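Local coordinates for protein multiheme cytochrome cf (Carboxydothermus ferrireducens DSM 11255, PDB 6QVM) that probably carries electrons through a chain of c-type hemes in the bacterial S-layer to insoluble extracellular Fe(III), at residues N398-I403 against S407-G412; H435-R440 against C473-S478; Y558-V563 against I568-L573. All blocks are in the same frame, centred on the assembly; numbering follows the deposited sequence.

Contact 1: N398-I403 against S407-G412; sequences NDEYAI and SGTVYG. With CA (calcium ion), chain S; NGA (2-acetamido-2-deoxy-beta-D-galactopyranose), chain D; NGA (2-acetamido-2-deoxy-beta-D-galactopyranose), chain B.
The antiparallel beta hairpin of strands 400-403 and 410-411 is centred on its hydrogen-bonded pair, Tyr401 and Val410: Tyr401 N reaches Val410 O at 2.7 Å and Val410 N bonds Tyr401 O. Gly412 N extends the ladder to Asp399 O (2.9 Å). Between these rungs Glu400 faces Tyr411 in a non-hydrogen-bonded pair, with Glu400 CB against Tyr411 CE1 at 3.8 Å. Because Glu400 is fully stretched, CG opposite the backbone N (chi1 179°), its carboxylate rises past Thr409 to the sugars. Glu400 OE1 accepts from Thr409 OG1 (2.9 Å), on the lone pair turned away from OE2, and from N2 of the N-acetylgalactosamine of chain D (3.0 Å). That sugar's C1 is covalently joined to Tyr411 OH (1.4 Å), so the carboxylate of one strand hydrogen-bonds the glycan that the other carries, probably steadying it. On the other face Tyr401 CD2 lies 3.9 Å from Val410 CG1, while the Tyr401 hydroxyl is hydrogen-bonded to the backbone carbonyl oxygen of Glu396. Asn398 and Asp399, just before the first strand, bind calcium with Gly395, the more distant Glu384 and three waters. This beta hairpin joins a calcium site at its start to an O-glycosylated tyrosine.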
# COMPACT_ATOMS: atom_id res chain seq x y z
N ASN A 398 -10.61 9.78 -13.18
CA ASN A 398 -9.83 10.44 -14.22
C ASN A 398 -10.27 10.01 -15.62
O ASN A 398 -9.50 10.16 -16.58
CB ASN A 398 -8.34 10.18 -14.03
CG ASN A 398 -7.97 8.71 -14.09
OD1 ASN A 398 -8.81 7.85 -14.36
ND2 ASN A 398 -6.70 8.41 -13.84
N ASP A 399 -11.48 9.49 -15.76
CA ASP A 399 -11.95 8.97 -17.03
C ASP A 399 -12.57 10.08 -17.88
O ASP A 399 -12.67 11.24 -17.47
CB ASP A 399 -12.95 7.83 -16.80
CG ASP A 399 -12.28 6.54 -16.38
OD1 ASP A 399 -11.03 6.53 -16.28
OD2 ASP A 399 -12.99 5.54 -16.17
N GLU A 400 -13.01 9.71 -19.08
CA GLU A 400 -13.70 10.60 -20.00
C GLU A 400 -15.19 10.31 -19.96
O GLU A 400 -15.61 9.16 -20.12
CB GLU A 400 -13.15 10.41 -21.42
CG GLU A 400 -13.79 11.28 -22.48
CD GLU A 400 -13.20 11.03 -23.86
OE1 GLU A 400 -13.38 11.89 -24.76
OE2 GLU A 400 -12.55 9.98 -24.04
N TYR A 401 -15.99 11.35 -19.73
CA TYR A 401 -17.42 11.21 -19.49
C TYR A 401 -18.23 11.80 -20.63
O TYR A 401 -17.92 12.88 -21.14
CB TYR A 401 -17.85 11.92 -18.21
CG TYR A 401 -16.96 11.76 -17.00
CD1 TYR A 401 -16.28 10.57 -16.76
CD2 TYR A 401 -16.81 12.80 -16.10
CE1 TYR A 401 -15.46 10.43 -15.65
CE2 TYR A 401 -16.00 12.67 -14.99
CZ TYR A 401 -15.33 11.49 -14.77
OH TYR A 401 -14.52 11.37 -13.66
N ALA A 402 -19.29 11.09 -21.01
CA ALA A 402 -20.39 11.65 -21.79
C ALA A 402 -21.57 11.76 -20.83
O ALA A 402 -22.26 10.77 -20.57
CB ALA A 402 -20.71 10.78 -23.01
N ILE A 403 -21.79 12.95 -20.29
CA ILE A 403 -22.92 13.18 -19.40
C ILE A 403 -24.18 13.30 -20.25
O ILE A 403 -24.27 14.14 -21.15
CB ILE A 403 -22.70 14.44 -18.55
CG1 ILE A 403 -21.34 14.38 -17.85
CG2 ILE A 403 -23.83 14.60 -17.54
CD1 ILE A 403 -20.98 15.65 -17.11
N SER A 407 -23.99 17.76 -24.50
CA SER A 407 -23.14 17.42 -25.63
C SER A 407 -21.67 17.67 -25.30
O SER A 407 -21.33 18.37 -24.34
CB SER A 407 -23.56 18.20 -26.88
OG SER A 407 -23.18 19.56 -26.76
N GLY A 408 -20.80 17.08 -26.12
CA GLY A 408 -19.39 17.05 -25.82
C GLY A 408 -19.05 15.98 -24.80
O GLY A 408 -19.91 15.30 -24.25
N THR A 409 -17.75 15.82 -24.55
CA THR A 409 -17.28 14.95 -23.49
C THR A 409 -16.27 15.70 -22.63
O THR A 409 -15.72 16.73 -23.04
CB THR A 409 -16.65 13.66 -24.03
OG1 THR A 409 -15.44 13.95 -24.72
CG2 THR A 409 -17.61 12.93 -24.95
N VAL A 410 -16.04 15.19 -21.42
CA VAL A 410 -15.26 15.91 -20.43
C VAL A 410 -14.45 14.89 -19.64
O VAL A 410 -14.88 13.75 -19.44
CB VAL A 410 -16.17 16.75 -19.51
CG1 VAL A 410 -16.50 15.99 -18.24
CG2 VAL A 410 -15.56 18.11 -19.21
N TYR A 411 -13.26 15.30 -19.21
CA TYR A 411 -12.41 14.47 -18.38
C TYR A 411 -12.64 14.80 -16.91
O TYR A 411 -12.75 15.98 -16.54
CB TYR A 411 -10.92 14.68 -18.72
CG TYR A 411 -10.48 14.17 -20.09
CD1 TYR A 411 -10.29 12.82 -20.33
CD2 TYR A 411 -10.23 15.06 -21.12
CE1 TYR A 411 -9.89 12.36 -21.58
CE2 TYR A 411 -9.82 14.62 -22.37
CZ TYR A 411 -9.65 13.27 -22.59
OH TYR A 411 -9.25 12.82 -23.83
N GLY A 412 -12.69 13.77 -16.07
CA GLY A 412 -12.69 13.95 -14.63
C GLY A 412 -11.55 14.87 -14.23
O GLY A 412 -10.39 14.59 -14.55
CA CA S . -9.34 5.55 -14.92
C1 NGA D . -9.67 11.72 -24.53
C2 NGA D . -9.83 11.67 -26.05
C3 NGA D . -10.00 10.22 -26.53
C4 NGA D . -8.83 9.42 -25.95
C5 NGA D . -8.70 9.59 -24.44
C6 NGA D . -7.47 8.86 -23.90
C7 NGA D . -10.73 13.87 -26.69
C8 NGA D . -9.32 14.36 -26.82
N2 NGA D . -10.93 12.58 -26.37
O3 NGA D . -10.02 10.03 -27.95
O4 NGA D . -7.64 9.88 -26.54
O5 NGA D . -8.58 10.95 -24.11
O6 NGA D . -7.69 7.46 -23.99
O7 NGA D . -11.66 14.66 -26.88
C1 NGA B . -11.29 10.51 -28.47
C2 NGA B . -11.34 10.66 -30.02
C3 NGA B . -12.54 11.61 -30.10
C4 NGA B . -13.77 10.93 -29.55
C5 NGA B . -13.53 10.41 -28.14
C6 NGA B . -14.74 9.63 -27.66
C7 NGA B . -9.30 10.51 -31.49
C8 NGA B . -7.89 11.03 -31.63
N2 NGA B . -10.07 11.12 -30.55
O3 NGA B . -13.10 11.98 -31.31
O4 NGA B . -14.08 9.85 -30.40
O5 NGA B . -12.36 9.62 -28.16
O6 NGA B . -14.46 9.31 -26.32
O7 NGA B . -9.67 9.59 -32.23
O HOH W 1 -8.60 13.03 -16.12
O HOH W 2 -11.12 3.85 -15.16
O HOH W 3 -8.26 3.44 -15.77
O HOH W 4 -7.79 6.12 -16.98

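Contact 2: H435-R440 against C473-S478; sequences HSQDYR and CVTCHS. With HEC (heme c), chain L; PO4 (phosphate ion), chain T.
A small, buried polar bridge joins Gln437, in the first turn of helix 437-449, to Thr475 in the short helical segment of a heme-binding CXXCH motif. Thr475 OG1 donates to Gln437 OE1 at 2.5 Å, though the exact shortness is doubtful at this resolution; the hydroxyl stands 38° out of the amide's carbonyl plane, away from the ideal lone-pair direction. Gln437 reaches it through a bend at CG (chi2 64°), the two side chains running antiparallel alongside each other. The same hydroxyl accepts from Thr472 N, so two bonds grip it. At the other end of the amide, Gln437 NE2 rests 3.7 Å from Val474 CG2. Arg440, one turn further on, adds a looser touch, its NE 4.1 Å from Thr475 CG2, while its guanidinium is engaged by Glu499 in a salt bridge and by the carbonyl of Glu433.

Thr475 is one of the two residues between the heme cysteines. Cys473 SG is bonded to heme CAB at 1.8 Å and Cys476 SG to heme CAC. His477 NE2 binds the heme FE at 2.0 Å, with His559 as the second axial ligand. His477 ND1 is in turn hydrogen-bonded to Lys487 O, which, with the iron bond, limits rotation of the imidazole. In segment 435-440, His435 ligates the iron of a different heme, so the bridge links two heme-attachment segments.

Ser436 caps helix 437-449, its OG accepting from Tyr439 N at 3.1 Å. Around this helix start, Asp438 takes the backbone N-H groups of Lys468 and Leu469, and His435 and Ser436 pack on helix 417-422; the weakly bonded helix 473-476 lies beside the first turn of 437-449.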
# COMPACT_ATOMS: atom_id res chain seq x y z
N HIS A 435 -2.50 20.51 -6.76
CA HIS A 435 -2.60 20.02 -8.13
C HIS A 435 -1.70 18.84 -8.46
O HIS A 435 -1.86 18.25 -9.54
CB HIS A 435 -2.32 21.16 -9.12
CG HIS A 435 -3.41 22.18 -9.22
ND1 HIS A 435 -4.33 22.19 -10.24
CD2 HIS A 435 -3.70 23.25 -8.44
CE1 HIS A 435 -5.16 23.20 -10.08
NE2 HIS A 435 -4.80 23.87 -8.99
N SER A 436 -0.75 18.48 -7.60
CA SER A 436 0.22 17.45 -7.98
C SER A 436 0.49 16.51 -6.82
O SER A 436 0.84 16.95 -5.72
CB SER A 436 1.53 18.08 -8.46
OG SER A 436 2.55 17.10 -8.52
N GLN A 437 0.35 15.20 -7.07
CA GLN A 437 0.60 14.22 -6.02
C GLN A 437 2.09 14.11 -5.69
O GLN A 437 2.46 14.10 -4.51
CB GLN A 437 0.05 12.85 -6.44
CG GLN A 437 0.59 11.69 -5.62
CD GLN A 437 0.20 11.76 -4.16
OE1 GLN A 437 -0.75 12.46 -3.79
NE2 GLN A 437 0.93 11.05 -3.31
N ASP A 438 2.95 14.03 -6.71
CA ASP A 438 4.37 13.89 -6.42
C ASP A 438 4.98 15.17 -5.88
O ASP A 438 6.05 15.11 -5.26
CB ASP A 438 5.13 13.41 -7.67
CG ASP A 438 4.77 14.18 -8.92
OD1 ASP A 438 3.70 14.81 -8.94
OD2 ASP A 438 5.55 14.13 -9.89
N TYR A 439 4.34 16.33 -6.07
CA TYR A 439 4.78 17.53 -5.37
C TYR A 439 4.45 17.43 -3.88
O TYR A 439 5.29 17.74 -3.03
CB TYR A 439 4.14 18.78 -5.96
CG TYR A 439 4.40 20.02 -5.12
CD1 TYR A 439 3.50 20.45 -4.14
CD2 TYR A 439 5.56 20.77 -5.30
CE1 TYR A 439 3.75 21.57 -3.38
CE2 TYR A 439 5.81 21.90 -4.55
CZ TYR A 439 4.90 22.29 -3.58
OH TYR A 439 5.16 23.42 -2.83
N ARG A 440 3.22 17.03 -3.56
CA ARG A 440 2.77 17.03 -2.17
C ARG A 440 3.63 16.11 -1.31
O ARG A 440 3.91 16.43 -0.15
CB ARG A 440 1.30 16.63 -2.10
CG ARG A 440 0.35 17.67 -2.68
CD ARG A 440 -1.04 17.10 -2.91
NE ARG A 440 -1.61 16.55 -1.68
CZ ARG A 440 -2.36 17.25 -0.83
NH1 ARG A 440 -2.84 16.67 0.27
NH2 ARG A 440 -2.62 18.53 -1.06
N CYS A 473 -4.92 8.14 -6.62
CA CYS A 473 -5.61 7.41 -5.55
C CYS A 473 -4.99 7.71 -4.20
O CYS A 473 -5.69 8.03 -3.23
CB CYS A 473 -5.57 5.91 -5.82
SG CYS A 473 -6.05 5.38 -7.46
N VAL A 474 -3.66 7.62 -4.12
CA VAL A 474 -2.96 7.79 -2.84
C VAL A 474 -2.85 9.24 -2.42
O VAL A 474 -2.28 9.53 -1.36
CB VAL A 474 -1.57 7.13 -2.89
CG1 VAL A 474 -1.72 5.64 -3.15
CG2 VAL A 474 -0.71 7.77 -3.96
N THR A 475 -3.36 10.18 -3.22
CA THR A 475 -3.56 11.53 -2.72
C THR A 475 -4.60 11.53 -1.59
O THR A 475 -4.43 12.23 -0.58
CB THR A 475 -4.00 12.46 -3.84
OG1 THR A 475 -3.02 12.47 -4.89
CG2 THR A 475 -4.19 13.87 -3.32
N CYS A 476 -5.66 10.75 -1.75
CA CYS A 476 -6.73 10.68 -0.77
C CYS A 476 -6.72 9.40 0.06
O CYS A 476 -7.18 9.43 1.20
CB CYS A 476 -8.09 10.80 -1.47
SG CYS A 476 -8.31 12.27 -2.53
N HIS A 477 -6.21 8.29 -0.47
CA HIS A 477 -6.23 7.01 0.22
C HIS A 477 -4.82 6.60 0.62
O HIS A 477 -3.87 6.79 -0.14
CB HIS A 477 -6.82 5.90 -0.65
CG HIS A 477 -8.24 6.14 -1.07
ND1 HIS A 477 -9.32 5.76 -0.31
CD2 HIS A 477 -8.75 6.71 -2.19
CE1 HIS A 477 -10.44 6.09 -0.93
NE2 HIS A 477 -10.12 6.67 -2.07
N SER A 478 -4.69 6.04 1.81
CA SER A 478 -3.44 5.40 2.16
C SER A 478 -3.45 3.96 1.64
O SER A 478 -4.45 3.25 1.83
CB SER A 478 -3.22 5.40 3.66
OG SER A 478 -2.12 4.58 4.00
FE HEC L . -11.49 6.89 -3.49
CHA HEC L . -14.19 5.85 -1.66
CHB HEC L . -10.78 3.65 -4.29
CHC HEC L . -9.06 7.99 -5.69
CHD HEC L . -11.61 10.03 -2.09
NA HEC L . -12.31 5.08 -3.03
C1A HEC L . -13.44 4.87 -2.28
C2A HEC L . -13.71 3.44 -2.27
C3A HEC L . -12.76 2.84 -2.99
C4A HEC L . -11.87 3.86 -3.49
CMA HEC L . -12.66 1.32 -3.25
CAA HEC L . -14.90 2.77 -1.56
CBA HEC L . -16.12 3.02 -2.46
CGA HEC L . -17.37 2.48 -1.83
O1A HEC L . -17.90 1.48 -2.37
O2A HEC L . -17.84 3.04 -0.80
NB HEC L . -10.15 6.00 -4.73
C1B HEC L . -10.10 4.64 -4.98
C2B HEC L . -9.21 4.43 -6.10
C3B HEC L . -8.71 5.63 -6.48
C4B HEC L . -9.31 6.64 -5.63
CMB HEC L . -8.85 3.05 -6.67
CAB HEC L . -7.72 5.92 -7.63
CBB HEC L . -8.26 5.47 -9.02
NC HEC L . -10.46 8.66 -3.77
C1C HEC L . -9.58 8.92 -4.80
C2C HEC L . -9.27 10.34 -4.81
C3C HEC L . -10.03 10.93 -3.87
C4C HEC L . -10.76 9.87 -3.17
CMC HEC L . -8.38 11.03 -5.88
CAC HEC L . -10.08 12.43 -3.46
CBC HEC L . -10.47 13.38 -4.62
ND HEC L . -12.71 7.79 -2.09
C1D HEC L . -12.57 9.12 -1.68
C2D HEC L . -13.59 9.39 -0.70
C3D HEC L . -14.39 8.09 -0.56
C4D HEC L . -13.79 7.16 -1.48
CMD HEC L . -13.82 10.72 0.05
CAD HEC L . -15.62 7.87 0.34
CBD HEC L . -16.84 7.92 -0.57
CGD HEC L . -18.11 7.88 0.24
O1D HEC L . -19.12 7.32 -0.27
O2D HEC L . -18.12 8.41 1.38
P PO4 T . 0.97 5.81 4.48
O1 PO4 T . 0.14 5.15 5.56
O2 PO4 T . 1.30 7.23 4.88
O3 PO4 T . 2.26 5.03 4.28
O4 PO4 T . 0.22 5.84 3.17

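Contact 3: Y558-V563 against I568-L573; sequences YHYFKV and ISIDNL. With HEC (heme c), chain L; NGA (2-acetamido-2-deoxy-beta-D-galactopyranose), chain B.
Past His559, whose NE2 binds the heme FE at 2.1 Å, Tyr560 is the first residue of 558-563 to meet strand 568-572. The Tyr560 ring carries Ile570 over one face: Ile570 CB lies above it, and Ile570 CD1 comes to 3.7 Å from Tyr560 CD1. At the far end of the ring Asn572 ND2 donates to Tyr560 OH (3.1 Å, N-H...O angle 159°), with the hydroxyl close to the amide plane although ring and amide planes stand 67° apart. Tyr401 meets the same tyrosine edge-to-face. Phe561 then turns from the strand toward the heme, its CZ 3.6 Å from the peripheral CBC. Lys562 comes back: its CB packs 3.6 Å from Ile568 CD1, after which a bend at chi2 (-69°) leads the chain away, and NZ is hydrogen-bonded to a propionate oxygen of another heme. Val563 touches with its carbonyl oxygen, 4.0 Å from Ile568 CD1.

Asn572 has further duties. ND2 also donates to Asp399 OD2, and OD1 caps Ile575 N at the start of helix 573-576. Three partners therefore set the rotation of this buried amide. Chemically, the contact is an apolar seam of Ile568, Ile570, the Tyr560 ring and Lys562 CB, closed by one neutral hydrogen bond: between these two segments the heme-ligand loop meets the strand through packing and one amide, itself tied to a calcium-binding aspartate.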
# COMPACT_ATOMS: atom_id res chain seq x y z
N TYR A 558 -19.24 6.68 -5.84
CA TYR A 558 -18.81 7.04 -7.19
C TYR A 558 -17.81 8.19 -7.16
O TYR A 558 -17.98 9.16 -6.42
CB TYR A 558 -20.02 7.42 -8.05
CG TYR A 558 -20.70 6.24 -8.69
CD1 TYR A 558 -20.05 5.46 -9.64
CD2 TYR A 558 -22.01 5.90 -8.36
CE1 TYR A 558 -20.67 4.39 -10.23
CE2 TYR A 558 -22.63 4.82 -8.94
CZ TYR A 558 -21.96 4.07 -9.88
OH TYR A 558 -22.59 2.99 -10.47
N HIS A 559 -16.76 8.07 -7.97
CA HIS A 559 -15.71 9.08 -8.08
C HIS A 559 -15.88 9.96 -9.31
O HIS A 559 -14.89 10.51 -9.81
CB HIS A 559 -14.33 8.42 -8.09
CG HIS A 559 -13.93 7.83 -6.78
ND1 HIS A 559 -14.69 6.89 -6.12
CD2 HIS A 559 -12.83 8.03 -6.01
CE1 HIS A 559 -14.09 6.55 -4.99
NE2 HIS A 559 -12.96 7.22 -4.91
N TYR A 560 -17.10 10.09 -9.84
CA TYR A 560 -17.30 11.01 -10.95
C TYR A 560 -17.34 12.46 -10.48
O TYR A 560 -16.99 13.36 -11.25
CB TYR A 560 -18.60 10.68 -11.69
CG TYR A 560 -18.54 9.38 -12.47
CD1 TYR A 560 -17.94 9.32 -13.71
CD2 TYR A 560 -19.10 8.21 -11.95
CE1 TYR A 560 -17.88 8.14 -14.43
CE2 TYR A 560 -19.04 7.02 -12.66
CZ TYR A 560 -18.44 7.00 -13.91
OH TYR A 560 -18.38 5.83 -14.62
N PHE A 561 -17.76 12.69 -9.24
CA PHE A 561 -17.81 14.02 -8.61
C PHE A 561 -18.82 14.95 -9.29
O PHE A 561 -19.05 16.06 -8.80
CB PHE A 561 -16.42 14.66 -8.59
CG PHE A 561 -15.44 13.95 -7.71
CD1 PHE A 561 -15.41 14.20 -6.34
CD2 PHE A 561 -14.55 13.03 -8.23
CE1 PHE A 561 -14.51 13.54 -5.53
CE2 PHE A 561 -13.65 12.37 -7.42
CZ PHE A 561 -13.63 12.62 -6.07
N LYS A 562 -19.45 14.50 -10.37
CA LYS A 562 -20.50 15.27 -11.01
C LYS A 562 -21.81 15.07 -10.25
O LYS A 562 -22.23 13.94 -9.99
CB LYS A 562 -20.66 14.84 -12.46
CG LYS A 562 -19.42 15.03 -13.31
CD LYS A 562 -19.12 16.50 -13.54
CE LYS A 562 -17.86 16.66 -14.37
NZ LYS A 562 -17.70 18.04 -14.90
N VAL A 563 -22.45 16.18 -9.88
CA VAL A 563 -23.64 16.12 -9.04
C VAL A 563 -24.86 15.93 -9.93
O VAL A 563 -25.03 16.63 -10.94
CB VAL A 563 -23.77 17.39 -8.20
CG1 VAL A 563 -24.73 17.18 -7.06
CG2 VAL A 563 -22.42 17.83 -7.68
N ILE A 568 -28.24 11.99 -12.47
CA ILE A 568 -27.28 12.17 -13.55
C ILE A 568 -27.00 10.80 -14.15
O ILE A 568 -27.03 9.78 -13.45
CB ILE A 568 -25.98 12.85 -13.07
CG1 ILE A 568 -25.09 13.23 -14.25
CG2 ILE A 568 -25.23 11.95 -12.10
CD1 ILE A 568 -23.94 14.14 -13.85
N SER A 569 -26.76 10.78 -15.46
CA SER A 569 -26.38 9.57 -16.17
C SER A 569 -25.10 9.83 -16.94
O SER A 569 -25.00 10.82 -17.66
CB SER A 569 -27.49 9.12 -17.13
OG SER A 569 -28.24 8.07 -16.56
N ILE A 570 -24.12 8.95 -16.77
CA ILE A 570 -22.81 9.10 -17.39
C ILE A 570 -22.49 7.85 -18.19
O ILE A 570 -22.71 6.72 -17.73
CB ILE A 570 -21.70 9.37 -16.36
CG1 ILE A 570 -22.11 10.51 -15.42
CG2 ILE A 570 -20.39 9.67 -17.05
CD1 ILE A 570 -20.94 11.16 -14.70
N ASP A 571 -21.99 8.05 -19.41
CA ASP A 571 -21.33 7.01 -20.18
C ASP A 571 -19.83 7.22 -20.07
O ASP A 571 -19.30 8.25 -20.51
CB ASP A 571 -21.79 7.01 -21.64
CG ASP A 571 -23.16 6.37 -21.82
OD1 ASP A 571 -23.83 6.10 -20.80
OD2 ASP A 571 -23.57 6.15 -22.98
N ASN A 572 -19.15 6.25 -19.46
CA ASN A 572 -17.70 6.30 -19.26
C ASN A 572 -17.04 5.81 -20.54
O ASN A 572 -16.96 4.60 -20.79
CB ASN A 572 -17.31 5.47 -18.05
CG ASN A 572 -15.90 5.76 -17.57
OD1 ASN A 572 -15.00 6.00 -18.37
ND2 ASN A 572 -15.71 5.75 -16.25
N LEU A 573 -16.56 6.74 -21.35
CA LEU A 573 -15.94 6.38 -22.62
C LEU A 573 -14.57 5.75 -22.45
O LEU A 573 -14.11 5.03 -23.34
CB LEU A 573 -15.85 7.60 -23.54
CG LEU A 573 -17.21 8.19 -23.88
CD1 LEU A 573 -17.11 9.39 -24.81
CD2 LEU A 573 -18.11 7.12 -24.49
FE HEC L . -11.49 6.89 -3.49
CHA HEC L . -14.19 5.85 -1.66
CHB HEC L . -10.78 3.65 -4.29
CHC HEC L . -9.06 7.99 -5.69
CHD HEC L . -11.61 10.03 -2.09
NA HEC L . -12.31 5.08 -3.03
C1A HEC L . -13.44 4.87 -2.28
C2A HEC L . -13.71 3.44 -2.27
C3A HEC L . -12.76 2.84 -2.99
C4A HEC L . -11.87 3.86 -3.49
CMA HEC L . -12.66 1.32 -3.25
CAA HEC L . -14.90 2.77 -1.56
CBA HEC L . -16.12 3.02 -2.46
CGA HEC L . -17.37 2.48 -1.83
O1A HEC L . -17.90 1.48 -2.37
O2A HEC L . -17.84 3.04 -0.80
NB HEC L . -10.15 6.00 -4.73
C1B HEC L . -10.10 4.64 -4.98
C2B HEC L . -9.21 4.43 -6.10
C3B HEC L . -8.71 5.63 -6.48
C4B HEC L . -9.31 6.64 -5.63
CMB HEC L . -8.85 3.05 -6.67
CAB HEC L . -7.72 5.92 -7.63
CBB HEC L . -8.26 5.47 -9.02
NC HEC L . -10.46 8.66 -3.77
C1C HEC L . -9.58 8.92 -4.80
C2C HEC L . -9.27 10.34 -4.81
C3C HEC L . -10.03 10.93 -3.87
C4C HEC L . -10.76 9.87 -3.17
CMC HEC L . -8.38 11.03 -5.88
CAC HEC L . -10.08 12.43 -3.46
CBC HEC L . -10.47 13.38 -4.62
ND HEC L . -12.71 7.79 -2.09
C1D HEC L . -12.57 9.12 -1.68
C2D HEC L . -13.59 9.39 -0.70
C3D HEC L . -14.39 8.09 -0.56
C4D HEC L . -13.79 7.16 -1.48
CMD HEC L . -13.82 10.72 0.05
CAD HEC L . -15.62 7.87 0.34
CBD HEC L . -16.84 7.92 -0.57
CGD HEC L . -18.11 7.88 0.24
O1D HEC L . -19.12 7.32 -0.27
O2D HEC L . -18.12 8.41 1.38
C1 NGA B . -11.29 10.51 -28.47
C2 NGA B . -11.34 10.66 -30.02
C3 NGA B . -12.54 11.61 -30.10
C4 NGA B . -13.77 10.93 -29.55
C5 NGA B . -13.53 10.41 -28.14
C6 NGA B . -14.74 9.63 -27.66
C7 NGA B . -9.30 10.51 -31.49
C8 NGA B . -7.89 11.03 -31.63
N2 NGA B . -10.07 11.12 -30.55
O3 NGA B . -13.10 11.98 -31.31
O4 NGA B . -14.08 9.85 -30.40
O5 NGA B . -12.36 9.62 -28.16
O6 NGA B . -14.46 9.31 -26.32
O7 NGA B . -9.67 9.59 -32.23

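Overall arrangement
From the N terminus, the three contacts come in series, none crossing or enclosing another. Contact 1 closes a short hairpin turn; contact 2 closes a longer excursion of 32 residues between two heme-attachment segments; contact 3 closes the connection leading into strand 567-572. Contacts 1 and 3 adjoin, their centres 8 Å apart, because strands 400-403 and 567-572 are neighbours in one four-stranded antiparallel sheet, with backbone bonds such as that of Ala402 with Asp571 and a probable one from Leu573 N to Glu400 O at their end. Contact 2 lies about 21 Å from contact 3 between centres, yet both supply an axial histidine to one heme. Sheet, calcium site, glycan and heme-bearing helices are thereby tied together.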